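PDB 4GQV: CBS domain-containing protein CBSX1, chloroplastic from Arabidopsis thaliana, which is a CBS-pair protein of the chloroplast, probably one that binds and regulates thioredoxins. Local coordinates for residues F41-I44 and L50-L53; Y57-L62 and G102-P107; P134-D137 and K141-G144. All coordinates share one frame; numbering follows the deposited sequence.

Overall arrangement
Contacts 1 and 3 are the two beta hairpins of the tandem CBS repeats, contact 1 in the first and contact 3 in the second. Their centres lie about 10 Å apart and their apolar faces meet, with Leu50 CD2 3.5 Å from Pro134 CB and Ile44 CG2 3.6 Å from Leu142 CD2. Contact 2 joins the repeats at another place, its centre about 11 Å from that of contact 1. There the Leu53 O to Thr106 N distance of 2.6 Å indicates a probable hydrogen bond, which ties strand 106-107 to the first hairpin's sheet. Contacts 2 and 3 do not touch: their centres are about 21 Å apart, on opposite sides of the chain's centre.

Contact 1. Residues F41-I44 and L50-L53; sequences FPVI and LVGL
Pro42 packs against Leu53 and Leu50 across the beta hairpin of the first CBS motif, formed by strands 40-44 and 50-55. The short segments run antiparallel at 146°, and a classic beta bulge interrupts their register: Val51 and Gly52 together stand opposite Val43. The carbonyl of Val43 therefore accepts two amides, Val51 N at 3.0 Å along a nearly straight bond and Gly52 N at 3.1 Å. The return bond, from Val43 N to Gly52 O at 2.8 Å, reaches its acceptor 42° out of the carbonyl plane.

Shape follows from this register. On one face the side chains of Pro42, Ile44, Leu50 and Leu53 are gathered, and the proline is the low bump between two leucine branches. Leu53 lays CD2 over the strand backbone, 3.4 Å from Pro42 CA and 3.7 Å from Phe41 O, while Leu50 brings CD1 to 4.0 Å from Pro42 CB on the bulge side. With CG anti to the backbone N (chi1 -179°), Leu50 reaches back across the hairpin to do so. Leu142 and Ile145 of the second repeat's hairpin meet the proline as well, making this face part of the seam between the repeats.

On the other face Gly52 offers no side chain, and the bump of Val43 settles above its peptide, with CG2 3.4 Å from Gly52 O. Met105 also touches this valine. Phe41 turns its ring away from the hairpin partner, into helix 26-36 against Ala29, Leu32 and Leu33. At the bulge itself, the methyl CG2 of Val51 leans over the acceptor shared by the two amides and stops 3.4 Å from Val43 O.

Contact 2. Residues Y57-L62 and G102-P107; sequences YDLLAL and GDLMTP
Asp58 and Leu104 bring their backbones closest, CA to CA 5.8 Å, where the C-terminal ends of helices 56-59 and 101-104 come together without a hydrogen bond between the segments. Leu104 is the main knob. Its CG stands anti to the carbonyl carbon (chi1 -42°), which carries CD1 onto the C-terminal carbonyls of the first helix, 3.2 Å from Asp58 O and 3.7 Å from Leu59 O. The same methyl meets Leu59 CD1 at 4.3 Å, the apolar part of the contact. Although the CB of Leu59 points away, its end curls back to this spot, and Leu59 also packs on Ala29, Leu33 and Val54.

That carbonyl end is shaped by a Schellman motif: Ala61, with phi at +33°, is the C-prime residue, Leu62 N bonds Tyr57 O at 3.2 Å, and Ala61 N bonds Asp58 O at 3.3 Å. Asp58 O thus carries an amide donor as well as the leucine methyl. In the wider CBS-pair fold, the short, weakly bonded strand 106-107, at the start of the second motif, adds to the sheet of the first, and Thr106 OG1 bonds Leu53 O there.

Asp58 faces this strand. Its CB lies 3.5 Å from Leu104 O, and OD1 meets the methyl of Thr106, 3.6 Å from CG2, the two side chains crossing at about a right angle. OD2 turns to a weak hydrogen bond with Ser55 N at the helix start. Ser55 and Asp58 fit the Ser/Thr-x-x-Asp signature whose aspartate contacts ribose in many nucleotide-binding CBS pairs; a similar role here would be an inference. Leu60 and Leu62 pack on Val152 and Leu126 of the second subunit.

Contact 3. Residues P134-D137 and K141-G144; sequences PVVD and KLVG
Asp137 and Lys141 close the beta hairpin of the second CBS motif, strands 134-136 and 142-145, through two hydrogen bonds. Asp137 N gives to Lys141 O at 2.8 Å, and Lys141 N gives back to Asp137 OD1 at 2.9 Å, arriving from above the carboxylate plane, 47° out of it. A chi1 of 58° sets the carboxylate between its own N and carbonyl carbon, within reach of that amide. OD1 also takes a weak bond from Asp139 N inside the turn. An alanine in place of Asp137 removes the carboxylate, and Lys141 N would probably be left without its acceptor and the turn freer to move, with the weak bond from Asp139 N gone too.

Further along lies a classic beta bulge, with Val143 and Gly144 both facing Val135. Val135 O accepts from Val143 N at 2.8 Å and Gly144 N at 3.0 Å, and Val135 N returns a bond to Gly144 O.

Around this backbone core, Leu142 CD1 packs 3.9 Å from Pro134 CB and 3.2 Å from Val135 O. Leu50 packs on Pro134 and Val136, so the first repeat's hairpin backs this one. The amine of Lys141 leads away to bond Asp47 O in the other hairpin's turn. The side chains of Val143 and Asp137 cross at about a right angle, with Val143 CG1 3.3 Å from Asp137 OD2.

Contact 1. Residues F41-I44 and L50-L53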
# COMPACT_ATOMS: atom_id res chain seq x y z
N PHE A 41 -5.89 2.51 8.24
CA PHE A 41 -6.13 1.61 9.35
C PHE A 41 -7.62 1.41 9.46
O PHE A 41 -8.40 2.28 9.02
CB PHE A 41 -5.70 2.21 10.72
CG PHE A 41 -4.61 3.24 10.66
CD1 PHE A 41 -3.36 2.96 11.17
CD2 PHE A 41 -4.85 4.50 10.14
CE1 PHE A 41 -2.34 3.90 11.13
CE2 PHE A 41 -3.83 5.45 10.10
CZ PHE A 41 -2.58 5.15 10.61
N PRO A 42 -8.02 0.30 10.07
CA PRO A 42 -9.31 0.17 10.74
C PRO A 42 -9.36 1.08 11.98
O PRO A 42 -8.33 1.42 12.62
CB PRO A 42 -9.35 -1.32 11.15
CG PRO A 42 -7.95 -1.64 11.39
CD PRO A 42 -7.16 -0.87 10.34
N VAL A 43 -10.57 1.48 12.30
CA VAL A 43 -10.87 2.44 13.34
C VAL A 43 -11.85 1.78 14.29
O VAL A 43 -12.97 1.45 13.88
CB VAL A 43 -11.52 3.73 12.80
CG1 VAL A 43 -11.59 4.81 13.91
CG2 VAL A 43 -10.77 4.26 11.57
N ILE A 44 -11.41 1.59 15.54
CA ILE A 44 -12.18 0.92 16.57
C ILE A 44 -12.65 1.86 17.68
O ILE A 44 -11.99 2.87 17.94
CB ILE A 44 -11.38 -0.24 17.23
CG1 ILE A 44 -10.06 0.28 17.79
CG2 ILE A 44 -11.12 -1.37 16.24
CD1 ILE A 44 -9.16 -0.81 18.35
N LEU A 50 -15.76 -2.31 15.41
CA LEU A 50 -15.35 -1.65 14.20
C LEU A 50 -16.34 -0.54 13.87
O LEU A 50 -17.52 -0.79 13.64
CB LEU A 50 -15.22 -2.65 13.05
CG LEU A 50 -14.76 -2.06 11.71
CD1 LEU A 50 -13.30 -1.56 11.76
CD2 LEU A 50 -14.97 -3.06 10.60
N VAL A 51 -15.85 0.70 13.86
CA VAL A 51 -16.71 1.83 13.55
C VAL A 51 -16.26 2.55 12.27
O VAL A 51 -16.99 3.36 11.71
CB VAL A 51 -16.81 2.85 14.74
CG1 VAL A 51 -17.49 2.23 15.96
CG2 VAL A 51 -15.44 3.41 15.11
N GLY A 52 -15.05 2.26 11.80
CA GLY A 52 -14.71 2.88 10.55
C GLY A 52 -13.39 2.48 9.95
O GLY A 52 -12.69 1.62 10.47
N LEU A 53 -13.07 3.10 8.82
CA LEU A 53 -11.81 2.87 8.14
C LEU A 53 -11.26 4.24 7.79
O LEU A 53 -12.03 5.19 7.57
CB LEU A 53 -12.03 2.08 6.85
CG LEU A 53 -12.18 0.57 7.02
CD1 LEU A 53 -12.35 -0.10 5.68
CD2 LEU A 53 -10.96 0.02 7.72

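Contact 2. Residues Y57-L62 and G102-P107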
# COMPACT_ATOMS: atom_id res chain seq x y z
N TYR A 57 -5.42 9.43 2.08
CA TYR A 57 -6.27 10.35 1.32
C TYR A 57 -7.27 11.09 2.22
O TYR A 57 -7.53 12.28 2.02
CB TYR A 57 -7.02 9.59 0.21
CG TYR A 57 -8.07 10.39 -0.54
CD1 TYR A 57 -7.75 11.07 -1.71
CD2 TYR A 57 -9.39 10.43 -0.10
CE1 TYR A 57 -8.72 11.80 -2.41
CE2 TYR A 57 -10.36 11.16 -0.79
CZ TYR A 57 -10.02 11.84 -1.94
OH TYR A 57 -10.98 12.55 -2.62
N ASP A 58 -7.81 10.38 3.20
CA ASP A 58 -8.74 10.99 4.15
C ASP A 58 -8.01 11.90 5.11
O ASP A 58 -8.46 13.01 5.39
CB ASP A 58 -9.48 9.91 4.93
CG ASP A 58 -10.31 9.02 4.05
OD1 ASP A 58 -11.40 9.46 3.66
OD2 ASP A 58 -9.86 7.89 3.76
N LEU A 59 -6.87 11.43 5.59
CA LEU A 59 -6.05 12.19 6.53
C LEU A 59 -5.60 13.53 5.96
O LEU A 59 -5.70 14.55 6.63
CB LEU A 59 -4.83 11.37 6.96
CG LEU A 59 -4.97 10.57 8.26
CD1 LEU A 59 -6.44 10.33 8.59
CD2 LEU A 59 -4.22 9.25 8.16
N LEU A 60 -5.10 13.52 4.73
CA LEU A 60 -4.61 14.73 4.15
C LEU A 60 -5.66 15.54 3.39
O LEU A 60 -5.32 16.27 2.49
CB LEU A 60 -3.44 14.39 3.27
CG LEU A 60 -2.33 13.65 3.98
CD1 LEU A 60 -1.77 12.60 3.06
CD2 LEU A 60 -1.24 14.62 4.37
N ALA A 61 -6.92 15.35 3.73
CA ALA A 61 -8.03 16.01 3.05
C ALA A 61 -7.80 16.26 1.57
O ALA A 61 -7.74 17.38 1.15
CB ALA A 61 -8.42 17.30 3.71
N LEU A 62 -7.70 15.20 0.79
CA LEU A 62 -7.30 15.33 -0.59
C LEU A 62 -8.45 15.30 -1.54
O LEU A 62 -9.53 14.84 -1.22
CB LEU A 62 -6.33 14.21 -0.95
CG LEU A 62 -5.12 14.20 -0.04
CD1 LEU A 62 -4.55 12.81 0.13
CD2 LEU A 62 -4.08 15.18 -0.54
N GLY A 102 -11.96 10.45 13.78
CA GLY A 102 -13.40 10.33 13.80
C GLY A 102 -14.06 11.29 12.83
O GLY A 102 -15.14 10.99 12.30
N ASP A 103 -13.41 12.43 12.60
CA ASP A 103 -13.93 13.46 11.72
C ASP A 103 -13.80 13.05 10.25
O ASP A 103 -14.71 13.27 9.45
CB ASP A 103 -13.21 14.79 11.95
CG ASP A 103 -13.18 15.21 13.42
OD1 ASP A 103 -14.20 15.05 14.11
OD2 ASP A 103 -12.12 15.73 13.88
N LEU A 104 -12.67 12.44 9.91
CA LEU A 104 -12.32 12.13 8.53
C LEU A 104 -12.51 10.66 8.11
O LEU A 104 -12.38 10.34 6.93
CB LEU A 104 -10.85 12.50 8.27
CG LEU A 104 -10.29 13.81 8.84
CD1 LEU A 104 -8.83 13.96 8.44
CD2 LEU A 104 -11.10 15.02 8.37
N MET A 105 -12.81 9.77 9.05
CA MET A 105 -12.88 8.33 8.74
C MET A 105 -14.06 7.98 7.85
O MET A 105 -15.10 8.62 7.91
CB MET A 105 -12.94 7.47 10.00
CG MET A 105 -14.25 7.58 10.77
SD MET A 105 -14.30 6.68 12.34
CE MET A 105 -15.90 7.20 12.87
N THR A 106 -13.88 6.98 7.01
CA THR A 106 -15.03 6.42 6.31
C THR A 106 -15.61 5.26 7.13
O THR A 106 -15.01 4.20 7.28
CB THR A 106 -14.71 6.03 4.87
OG1 THR A 106 -13.74 4.98 4.85
CG2 THR A 106 -14.15 7.24 4.13
N PRO A 107 -16.78 5.50 7.70
CA PRO A 107 -17.40 4.60 8.66
C PRO A 107 -18.24 3.55 7.96
O PRO A 107 -18.53 3.70 6.77
CB PRO A 107 -18.29 5.54 9.50
CG PRO A 107 -18.17 6.94 8.84
CD PRO A 107 -17.57 6.72 7.49

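Contact 3. Residues P134-D137 and K141-G144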
# COMPACT_ATOMS: atom_id res chain seq x y z
N PRO A 134 -11.91 -5.60 6.62
CA PRO A 134 -11.84 -5.93 8.04
C PRO A 134 -12.59 -7.23 8.34
O PRO A 134 -13.61 -7.54 7.72
CB PRO A 134 -12.52 -4.73 8.71
CG PRO A 134 -13.33 -4.07 7.64
CD PRO A 134 -12.67 -4.37 6.34
N VAL A 135 -12.05 -7.98 9.30
CA VAL A 135 -12.66 -9.20 9.77
C VAL A 135 -13.14 -8.97 11.18
O VAL A 135 -12.37 -8.52 12.04
CB VAL A 135 -11.67 -10.36 9.81
CG1 VAL A 135 -12.44 -11.70 10.02
CG2 VAL A 135 -10.81 -10.39 8.52
N VAL A 136 -14.41 -9.23 11.42
CA VAL A 136 -14.97 -9.01 12.74
C VAL A 136 -15.72 -10.28 13.22
O VAL A 136 -16.03 -11.17 12.43
CB VAL A 136 -15.98 -7.87 12.74
CG1 VAL A 136 -15.41 -6.64 12.04
CG2 VAL A 136 -17.25 -8.30 12.06
N ASP A 137 -16.01 -10.35 14.50
CA ASP A 137 -16.75 -11.48 15.02
C ASP A 137 -18.23 -11.23 15.24
O ASP A 137 -18.76 -10.15 14.93
CB ASP A 137 -16.11 -12.03 16.30
CG ASP A 137 -16.01 -11.00 17.40
OD1 ASP A 137 -16.92 -10.15 17.53
OD2 ASP A 137 -15.02 -11.05 18.16
N LYS A 141 -16.93 -7.28 16.93
CA LYS A 141 -15.62 -6.87 17.36
C LYS A 141 -14.56 -7.21 16.33
O LYS A 141 -14.53 -8.32 15.80
CB LYS A 141 -15.27 -7.48 18.72
CG LYS A 141 -16.12 -6.94 19.85
CD LYS A 141 -15.47 -7.25 21.20
CE LYS A 141 -16.28 -6.66 22.35
NZ LYS A 141 -15.37 -6.26 23.47
N LEU A 142 -13.69 -6.24 16.06
CA LEU A 142 -12.69 -6.39 15.01
C LEU A 142 -11.61 -7.39 15.41
O LEU A 142 -10.90 -7.17 16.38
CB LEU A 142 -12.07 -5.04 14.68
CG LEU A 142 -10.84 -5.14 13.78
CD1 LEU A 142 -11.23 -5.50 12.34
CD2 LEU A 142 -10.02 -3.86 13.83
N VAL A 143 -11.47 -8.47 14.64
CA VAL A 143 -10.50 -9.50 15.01
C VAL A 143 -9.45 -9.71 13.94
O VAL A 143 -8.60 -10.58 14.07
CB VAL A 143 -11.17 -10.86 15.31
CG1 VAL A 143 -12.27 -10.71 16.38
CG2 VAL A 143 -11.74 -11.47 14.03
N GLY A 144 -9.51 -8.95 12.86
CA GLY A 144 -8.41 -9.04 11.92
C GLY A 144 -8.67 -8.23 10.67
O GLY A 144 -9.58 -7.43 10.65